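PDB 3PG1: mitogen-activated protein kinase, putative (Map kinase-like protein) from Leishmania major, which is a MAP-kinase-family protein with the serine/threonine protein kinase fold, probably binding ATP and phosphorylating serine or threonine residues of other proteins. Local coordinates for residues P48-R53 with L111-M116; E79-N84 with E335-D340. One frame throughout, in Å; residues are numbered along the deposited sequence. Where two conformers were deposited one is given.

Contact 1: P48-R53 with L111-M116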
ATOM      1  N   PRO A  48      -6.849  12.503 -16.405  1.00 74.84           N
ATOM      2  CA  PRO A  48      -5.404  12.194 -16.336  1.00 72.42           C
ATOM      3  C   PRO A  48      -5.099  10.758 -15.925  1.00 69.18           C
ATOM      4  O   PRO A  48      -5.705  10.222 -14.977  1.00 65.49           O
ATOM      5  CB  PRO A  48      -4.868  13.194 -15.301  1.00 75.70           C
ATOM      6  CG  PRO A  48      -5.926  14.274 -15.208  1.00 83.48           C
ATOM      7  CD  PRO A  48      -7.217  13.541 -15.419  1.00 78.27           C
ATOM      8  N   VAL A  49      -4.164  10.132 -16.660  1.00 62.22           N
ATOM      9  CA  VAL A  49      -3.740   8.747 -16.434  1.00 57.87           C
ATOM     10  C   VAL A  49      -2.231   8.620 -16.321  1.00 60.05           C
ATOM     11  O   VAL A  49      -1.483   9.463 -16.824  1.00 59.26           O
ATOM     12  CB  VAL A  49      -4.316   7.727 -17.470  1.00 61.17           C
ATOM     13  CG1 VAL A  49      -5.832   7.562 -17.331  1.00 60.78           C
ATOM     14  CG2 VAL A  49      -3.930   8.083 -18.912  1.00 62.84           C
ATOM     15  N   ALA A  50      -1.794   7.565 -15.626  1.00 54.98           N
ATOM     16  CA  ALA A  50      -0.401   7.194 -15.482  1.00 54.66           C
ATOM     17  C   ALA A  50      -0.255   5.960 -16.381  1.00 58.16           C
ATOM     18  O   ALA A  50      -1.005   4.985 -16.241  1.00 55.24           O
ATOM     19  CB  ALA A  50      -0.095   6.841 -14.024  1.00 53.86           C
ATOM     20  N   ILE A  51       0.643   6.036 -17.362  1.00 56.61           N
ATOM     21  CA  ILE A  51       0.841   4.914 -18.283  1.00 56.69           C
ATOM     22  C   ILE A  51       2.208   4.269 -18.073  1.00 61.44           C
ATOM     23  O   ILE A  51       3.249   4.857 -18.412  1.00 62.05           O
ATOM     24  CB  ILE A  51       0.546   5.265 -19.763  1.00 61.22           C
ATOM     25  CG1 ILE A  51      -0.888   5.861 -19.927  1.00 61.99           C
ATOM     26  CG2 ILE A  51       0.745   4.025 -20.651  1.00 61.41           C
ATOM     27  CD1 ILE A  51      -1.053   6.842 -21.113  1.00 72.44           C
ATOM     28  N   LYS A  52       2.185   3.052 -17.502  1.00 56.24           N
ATOM     29  CA  LYS A  52       3.372   2.248 -17.238  1.00 55.81           C
ATOM     30  C   LYS A  52       3.624   1.303 -18.405  1.00 60.14           C
ATOM     31  O   LYS A  52       2.708   0.615 -18.865  1.00 58.36           O
ATOM     32  CB  LYS A  52       3.228   1.471 -15.915  1.00 57.04           C
ATOM     33  CG  LYS A  52       4.527   0.808 -15.444  1.00 72.94           C
ATOM     34  CD  LYS A  52       4.311   0.061 -14.136  1.00 81.23           C
ATOM     35  CE  LYS A  52       5.412  -0.922 -13.823  1.00 91.86           C
ATOM     36  NZ  LYS A  52       5.121  -1.701 -12.584  1.00 94.35           N
ATOM     37  N   ARG A  53       4.874   1.286 -18.881  1.00 58.76           N
ATOM     38  CA  ARG A  53       5.343   0.463 -19.994  1.00 60.87           C
ATOM     39  C   ARG A  53       6.391  -0.519 -19.453  1.00 67.36           C
ATOM     40  O   ARG A  53       7.451  -0.095 -19.006  1.00 67.30           O
ATOM     41  CB  ARG A  53       5.936   1.373 -21.093  1.00 61.43           C
ATOM     42  CG  ARG A  53       6.396   0.678 -22.369  1.00 68.48           C
ATOM     43  CD  ARG A  53       7.273   1.638 -23.147  1.00 71.02           C
ATOM     44  NE  ARG A  53       7.846   1.057 -24.362  1.00 77.37           N
ATOM     45  CZ  ARG A  53       9.106   0.647 -24.483  1.00 90.16           C
ATOM     46  NH1 ARG A  53       9.933   0.711 -23.445  1.00 81.58           N
ATOM     47  NH2 ARG A  53       9.547   0.168 -25.640  1.00 69.23           N
ATOM     48  N   LEU A 111       0.244  -0.669 -18.613  1.00 53.79           N
ATOM     49  CA  LEU A 111      -0.604  -0.545 -17.453  1.00 52.50           C
ATOM     50  C   LEU A 111      -1.061   0.862 -17.273  1.00 54.15           C
ATOM     51  O   LEU A 111      -0.255   1.790 -17.181  1.00 54.06           O
ATOM     52  CB  LEU A 111       0.161  -1.029 -16.223  1.00 52.71           C
ATOM     53  CG  LEU A 111       0.552  -2.491 -16.290  1.00 59.72           C
ATOM     54  CD1 LEU A 111       1.645  -2.807 -15.285  1.00 60.35           C
ATOM     55  CD2 LEU A 111      -0.683  -3.383 -16.152  1.00 62.05           C
ATOM     56  N   VAL A 112      -2.368   1.023 -17.240  1.00 49.85           N
ATOM     57  CA  VAL A 112      -2.982   2.332 -17.105  1.00 50.24           C
ATOM     58  C   VAL A 112      -3.766   2.428 -15.790  1.00 55.35           C
ATOM     59  O   VAL A 112      -4.622   1.569 -15.486  1.00 52.43           O
ATOM     60  CB  VAL A 112      -3.859   2.677 -18.333  1.00 54.54           C
ATOM     61  CG1 VAL A 112      -4.225   4.155 -18.341  1.00 55.41           C
ATOM     62  CG2 VAL A 112      -3.171   2.289 -19.644  1.00 55.30           C
ATOM     63  N   THR A 113      -3.447   3.472 -15.010  1.00 52.51           N
ATOM     64  CA  THR A 113      -4.136   3.774 -13.747  1.00 52.34           C
ATOM     65  C   THR A 113      -4.453   5.263 -13.756  1.00 57.59           C
ATOM     66  O   THR A 113      -3.804   6.008 -14.486  1.00 59.79           O
ATOM     67  CB  THR A 113      -3.304   3.321 -12.522  1.00 60.23           C
ATOM     68  OG1 THR A 113      -1.999   3.906 -12.560  1.00 60.82           O
ATOM     69  CG2 THR A 113      -3.195   1.795 -12.405  1.00 58.29           C
ATOM     70  N   GLU A 114      -5.462   5.694 -12.997  1.00 53.90           N
ATOM     71  CA  GLU A 114      -5.835   7.098 -12.910  1.00 55.10           C
ATOM     72  C   GLU A 114      -4.694   7.835 -12.212  1.00 59.97           C
ATOM     73  O   GLU A 114      -4.212   7.367 -11.187  1.00 60.40           O
ATOM     74  CB  GLU A 114      -7.159   7.268 -12.121  1.00 55.51           C
ATOM     75  CG  GLU A 114      -7.764   8.664 -12.252  1.00 63.71           C
ATOM     76  CD  GLU A 114      -8.864   9.040 -11.273  1.00 81.35           C
ATOM     77  OE1 GLU A 114      -8.977  10.245 -10.952  1.00 72.58           O
ATOM     78  OE2 GLU A 114      -9.611   8.141 -10.822  1.00 72.69           O
ATOM     79  N   LEU A 115      -4.254   8.969 -12.756  1.00 58.08           N
ATOM     80  CA  LEU A 115      -3.197   9.737 -12.102  1.00 58.36           C
ATOM     81  C   LEU A 115      -3.878  10.597 -11.032  1.00 59.05           C
ATOM     82  O   LEU A 115      -4.730  11.435 -11.356  1.00 58.82           O
ATOM     83  CB  LEU A 115      -2.451  10.606 -13.123  1.00 61.38           C
ATOM     84  CG  LEU A 115      -1.175  11.303 -12.639  1.00 68.09           C
ATOM     85  CD1 LEU A 115       0.010  10.334 -12.605  1.00 67.23           C
ATOM     86  CD2 LEU A 115      -0.833  12.454 -13.554  1.00 72.87           C
ATOM     87  N   MET A 116      -3.567  10.326  -9.758  1.00 51.32           N
ATOM     88  CA  MET A 116      -4.168  11.058  -8.653  1.00 50.77           C
ATOM     89  C   MET A 116      -3.541  12.438  -8.443  1.00 55.39           C
ATOM     90  O   MET A 116      -2.380  12.650  -8.815  1.00 58.36           O
ATOM     91  CB  MET A 116      -4.153  10.210  -7.374  1.00 50.84           C
ATOM     92  CG  MET A 116      -4.921   8.919  -7.530  1.00 52.35           C
ATOM     93  SD  MET A 116      -6.660   9.233  -7.888  1.00 56.19           S
ATOM     94  CE  MET A 116      -7.154   7.664  -8.364  1.00 50.90           C
TER
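P48 meets L115 where strand 48-53 pairs with the antiparallel strand 111-114, the third and fifth strands of the kinase N-lobe sheet in the usual numbering. Its carbonyl O accepts L115 N at 2.9 Å, with the donor standing well above the carbonyl plane. That tilt comes where strand 111-114 has ended and the chain runs on into the interlobe hinge.

V49 opens the V-A-I-K motif of the family. Across a non-hydrogen-bonded pair with E114 the two side chains diverge, and V49 instead packs obliquely on V112, CB to CG1 3.7 Å. V112 CG1 is anti to its own backbone N (chi1 -167°), which turns it toward V49 and, less closely, toward I51 CG1.

A50 exchanges two backbone bonds with T113: A50 N to T113 O is 2.8 Å, and T113 N to A50 O is 3.1 Å. On this face the A50 methyl touches L115 CD1 at 3.8 Å and lies beside T113 OG1. T113 occupies the gatekeeper position of kinases, so this small patch probably belongs to the roof and back of the nucleotide pocket.

I51 faces the other way, beside V112, and touches Y24.

K52, at the place of the family's VAIK lysine, forms the last hydrogen-bonded pair, with L111. The K52 and L111 side chains run the same way, touching at CB and again farther out. K52 then leads on, fully extended, toward E79 of helix 70-85, a long and weak ion pair. Two backbone bonds finish the ladder, K52 N to L111 O and L111 N to K52 O, each 2.8 Å.

Contact 2: E79-N84 with E335-D340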
ATOM      1  N   GLU A  79       1.500  -8.797  -9.620  1.00 50.66           N
ATOM      2  CA  GLU A  79       1.157  -7.389  -9.403  1.00 49.37           C
ATOM      3  C   GLU A  79      -0.105  -7.028 -10.199  1.00 49.33           C
ATOM      4  O   GLU A  79      -0.969  -6.303  -9.721  1.00 46.28           O
ATOM      5  CB  GLU A  79       2.313  -6.478  -9.856  1.00 52.24           C
ATOM      6  CG  GLU A  79       3.583  -6.596  -9.027  1.00 65.79           C
ATOM      7  CD  GLU A  79       4.687  -5.616  -9.382  1.00 90.46           C
ATOM      8  OE1 GLU A  79       4.459  -4.730 -10.239  1.00 95.19           O
ATOM      9  OE2 GLU A  79       5.781  -5.724  -8.783  1.00 77.06           O
ATOM     10  N   ILE A  80      -0.199  -7.549 -11.421  1.00 46.46           N
ATOM     11  CA  ILE A  80      -1.318  -7.318 -12.329  1.00 45.50           C
ATOM     12  C   ILE A  80      -2.584  -7.999 -11.865  1.00 44.08           C
ATOM     13  O   ILE A  80      -3.645  -7.378 -11.865  1.00 42.91           O
ATOM     14  CB  ILE A  80      -0.875  -7.664 -13.793  1.00 51.42           C
ATOM     15  CG1 ILE A  80      -0.369  -6.418 -14.503  1.00 52.76           C
ATOM     16  CG2 ILE A  80      -1.927  -8.410 -14.635  1.00 53.26           C
ATOM     17  CD1 ILE A  80       0.905  -5.833 -13.927  1.00 63.33           C
ATOM     18  N   ARG A  81      -2.483  -9.272 -11.504  1.00 41.83           N
ATOM     19  CA  ARG A  81      -3.623 -10.048 -11.010  1.00 41.94           C
ATOM     20  C   ARG A  81      -4.231  -9.393  -9.759  1.00 44.82           C
ATOM     21  O   ARG A  81      -5.450  -9.326  -9.651  1.00 42.02           O
ATOM     22  CB  ARG A  81      -3.200 -11.509 -10.729  1.00 41.36           C
ATOM     23  CG  ARG A  81      -3.013 -12.339 -12.037  1.00 50.86           C
ATOM     24  CD  ARG A  81      -3.509 -13.772 -11.925  1.00 57.88           C
ATOM     25  NE  ARG A  81      -4.816 -13.808 -11.270  1.00 61.77           N
ATOM     26  CZ  ARG A  81      -5.111 -14.563 -10.220  1.00 65.34           C
ATOM     27  NH1 ARG A  81      -4.223 -15.432  -9.747  1.00 44.74           N
ATOM     28  NH2 ARG A  81      -6.307 -14.484  -9.658  1.00 55.17           N
ATOM     29  N   LEU A  82      -3.379  -8.867  -8.849  1.00 43.58           N
ATOM     30  CA  LEU A  82      -3.820  -8.190  -7.626  1.00 42.04           C
ATOM     31  C   LEU A  82      -4.534  -6.907  -7.933  1.00 45.10           C
ATOM     32  O   LEU A  82      -5.581  -6.655  -7.333  1.00 42.90           O
ATOM     33  CB  LEU A  82      -2.642  -7.926  -6.686  1.00 41.87           C
ATOM     34  CG  LEU A  82      -2.384  -9.010  -5.674  1.00 45.60           C
ATOM     35  CD1 LEU A  82      -1.050  -8.823  -5.010  1.00 46.27           C
ATOM     36  CD2 LEU A  82      -3.513  -9.064  -4.651  1.00 39.99           C
ATOM     37  N   LEU A  83      -4.016  -6.113  -8.911  1.00 42.93           N
ATOM     38  CA  LEU A  83      -4.652  -4.847  -9.328  1.00 43.02           C
ATOM     39  C   LEU A  83      -6.017  -5.089  -9.913  1.00 46.11           C
ATOM     40  O   LEU A  83      -6.964  -4.364  -9.620  1.00 47.54           O
ATOM     41  CB  LEU A  83      -3.800  -4.115 -10.364  1.00 44.69           C
ATOM     42  CG  LEU A  83      -2.803  -3.068  -9.865  1.00 50.57           C
ATOM     43  CD1 LEU A  83      -2.046  -2.465 -11.054  1.00 53.38           C
ATOM     44  CD2 LEU A  83      -3.497  -1.945  -9.058  1.00 51.39           C
ATOM     45  N   ASN A  84      -6.124  -6.160 -10.695  1.00 42.09           N
ATOM     46  CA  ASN A  84      -7.326  -6.557 -11.406  1.00 41.05           C
ATOM     47  C   ASN A  84      -8.345  -7.317 -10.577  1.00 40.76           C
ATOM     48  O   ASN A  84      -9.479  -7.501 -11.021  1.00 41.91           O
ATOM     49  CB  ASN A  84      -6.915  -7.340 -12.657  1.00 45.39           C
ATOM     50  CG  ASN A  84      -7.848  -7.178 -13.820  1.00 64.44           C
ATOM     51  OD1 ASN A  84      -8.524  -6.159 -13.972  1.00 59.00           O
ATOM     52  ND2 ASN A  84      -7.933  -8.210 -14.643  1.00 60.64           N
ATOM     53  N   GLU A 335     -13.827 -11.547  -3.624  1.00 38.87           N
ATOM     54  CA  GLU A 335     -13.629 -12.889  -3.058  0.50 38.66           C
ATOM     55  C   GLU A 335     -12.144 -13.044  -2.709  1.00 42.57           C
ATOM     56  O   GLU A 335     -11.327 -12.207  -3.082  1.00 36.08           O
ATOM     57  CB  GLU A 335     -14.020 -13.967  -4.100  0.50 41.64           C
ATOM     58  CG  GLU A 335     -15.456 -13.913  -4.605  0.50 50.90           C
ATOM     59  CD  GLU A 335     -15.799 -14.786  -5.801  0.50 71.77           C
ATOM     60  OE1 GLU A 335     -14.898 -15.072  -6.623  0.50 72.87           O
ATOM     61  OE2 GLU A 335     -16.992 -15.137  -5.947  0.50 68.42           O
ATOM     62  N   ARG A 336     -11.774 -14.127  -2.004  1.00 33.45           N
ATOM     63  CA  ARG A 336     -10.396 -14.398  -1.665  1.00 33.76           C
ATOM     64  C   ARG A 336      -9.489 -14.450  -2.883  1.00 38.97           C
ATOM     65  O   ARG A 336      -9.817 -15.096  -3.880  1.00 39.96           O
ATOM     66  CB  ARG A 336     -10.342 -15.657  -0.778  1.00 38.51           C
ATOM     67  CG  ARG A 336      -8.961 -16.154  -0.391  1.00 43.09           C
ATOM     68  CD  ARG A 336      -9.093 -17.202   0.685  1.00 50.20           C
ATOM     69  NE  ARG A 336      -9.441 -16.590   1.976  1.00 63.91           N
ATOM     70  CZ  ARG A 336      -8.552 -16.101   2.839  1.00 76.34           C
ATOM     71  NH1 ARG A 336      -7.252 -16.149   2.567  1.00 59.00           N
ATOM     72  NH2 ARG A 336      -8.955 -15.546   3.969  1.00 70.37           N
ATOM     73  N   PHE A 337      -8.369 -13.698  -2.826  1.00 34.42           N
ATOM     74  CA  PHE A 337      -7.376 -13.699  -3.895  1.00 35.99           C
ATOM     75  C   PHE A 337      -6.554 -15.004  -3.796  1.00 45.16           C
ATOM     76  O   PHE A 337      -6.171 -15.427  -2.698  1.00 42.41           O
ATOM     77  CB  PHE A 337      -6.451 -12.459  -3.815  1.00 36.25           C
ATOM     78  CG  PHE A 337      -5.356 -12.446  -4.859  1.00 38.06           C
ATOM     79  CD1 PHE A 337      -5.639 -12.126  -6.187  1.00 38.59           C
ATOM     80  CD2 PHE A 337      -4.044 -12.784  -4.522  1.00 39.08           C
ATOM     81  CE1 PHE A 337      -4.631 -12.130  -7.152  1.00 40.33           C
ATOM     82  CE2 PHE A 337      -3.034 -12.772  -5.488  1.00 40.97           C
ATOM     83  CZ  PHE A 337      -3.339 -12.478  -6.803  1.00 39.47           C
ATOM     84  N   HIS A 338      -6.354 -15.655  -4.940  1.00 45.82           N
ATOM     85  CA  HIS A 338      -5.564 -16.880  -5.061  1.00 50.86           C
ATOM     86  C   HIS A 338      -4.586 -16.698  -6.205  1.00 53.48           C
ATOM     87  O   HIS A 338      -4.979 -16.280  -7.299  1.00 54.02           O
ATOM     88  CB  HIS A 338      -6.444 -18.121  -5.339  1.00 55.44           C
ATOM     89  CG  HIS A 338      -7.393 -18.478  -4.235  1.00 59.71           C
ATOM     90  ND1 HIS A 338      -8.767 -18.310  -4.378  1.00 61.65           N
ATOM     91  CD2 HIS A 338      -7.143 -18.996  -3.008  1.00 62.31           C
ATOM     92  CE1 HIS A 338      -9.300 -18.719  -3.234  1.00 60.77           C
ATOM     93  NE2 HIS A 338      -8.362 -19.132  -2.374  1.00 61.47           N
ATOM     94  N   PHE A 339      -3.319 -16.953  -5.946  1.00 50.51           N
ATOM     95  CA  PHE A 339      -2.291 -16.954  -6.982  1.00 52.92           C
ATOM     96  C   PHE A 339      -1.576 -18.308  -6.895  1.00 62.12           C
ATOM     97  O   PHE A 339      -1.084 -18.686  -5.820  1.00 61.32           O
ATOM     98  CB  PHE A 339      -1.314 -15.770  -6.870  1.00 53.68           C
ATOM     99  CG  PHE A 339      -0.380 -15.641  -8.058  1.00 56.72           C
ATOM    100  CD1 PHE A 339      -0.714 -14.839  -9.143  1.00 59.45           C
ATOM    101  CD2 PHE A 339       0.821 -16.341  -8.100  1.00 60.91           C
ATOM    102  CE1 PHE A 339       0.140 -14.732 -10.251  1.00 61.22           C
ATOM    103  CE2 PHE A 339       1.674 -16.237  -9.205  1.00 65.34           C
ATOM    104  CZ  PHE A 339       1.330 -15.428 -10.273  1.00 62.54           C
ATOM    105  N   ASP A 340      -1.589 -19.068  -8.005  1.00 62.63           N
ATOM    106  CA  ASP A 340      -0.939 -20.376  -8.049  1.00 66.90           C
ATOM    107  C   ASP A 340       0.554 -20.140  -8.344  1.00 71.82           C
ATOM    108  O   ASP A 340       0.919 -19.801  -9.469  1.00 70.74           O
ATOM    109  CB  ASP A 340      -1.611 -21.298  -9.092  1.00 71.86           C
ATOM    110  CG  ASP A 340      -1.293 -22.778  -8.944  1.00 87.33           C
ATOM    111  OD1 ASP A 340      -0.114 -23.110  -8.712  1.00 88.21           O
ATOM    112  OD2 ASP A 340      -2.222 -23.606  -9.094  1.00 97.37           O
TER
HETATM  113  O   HOH W   1      -7.813 -15.274  -7.394  1.00 45.12           O
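R81 reaches off helix 70-85, the kinase C-helix, and grips the backbone of H338 in the C-terminal extension that MAP kinases carry after the C-lobe.

The polar part centres on one carbonyl. R81 NH1 gives a good hydrogen bond to H338 O at 2.7 Å, lying in the carbonyl plane and close to the guanidinium plane. NH2 of the same guanidinium adds a weak second one to H338 O, at 3.2 Å. Water 1, also at the guanidinium edge, extends the grip: it accepts from R81 NH2 at 2.8 Å and from H338 N at 2.9 Å, so both backbone polar atoms of H338 are tied to the arginine. Bends at chi2 and chi3 swing the guanidinium round to present this edge. With R81 NE in a salt bridge to E356, all three guanidinium nitrogens have a partner and its rotation should be restricted.

The flat groups come next. F337 CE1 sits 3.8 Å above one guanidinium face, toward its rim, the two planes 30° apart, while R81 CB meets the edge of the same ring. F339 approaches obliquely with its ring turned only 13° from the guanidinium, CD1 lying 3.6 Å from R81 NH1.

The apolar part belongs to L82. Its CD2 methyl stands over the centre of the F337 ring, 3.7 Å from the centroid and 8° off the normal, a clear CH-pi contact; CG touches the ring too.

Around this surface contact, H85 meets F337 edge-to-face and F339 rests on K74, L77 and R78 of helix 70-85. I352 and E356 of helix 346-360 also reach R81, so the extension packs along the C-helix from both the loop and the helix that follows it.

Overall arrangement
Contact 1 is the more buried of the two, a sheet pairing inside the N-lobe carried by regular backbone hydrogen bonds and mostly aliphatic side chains. Contact 2 lies at the surface, where an irregular segment far along the sequence lays two phenylalanines against an arginine and a leucine of helix 70-85, with a water bridging. That helix connects them: its I80 CD1 packs against L111 CD1 at 3.4 Å, and it carries E79, at the position of the glutamate in the kinase lysine-glutamate couple. The helix thus meets the sheet through I80 and the C-terminal extension through R81 and L82.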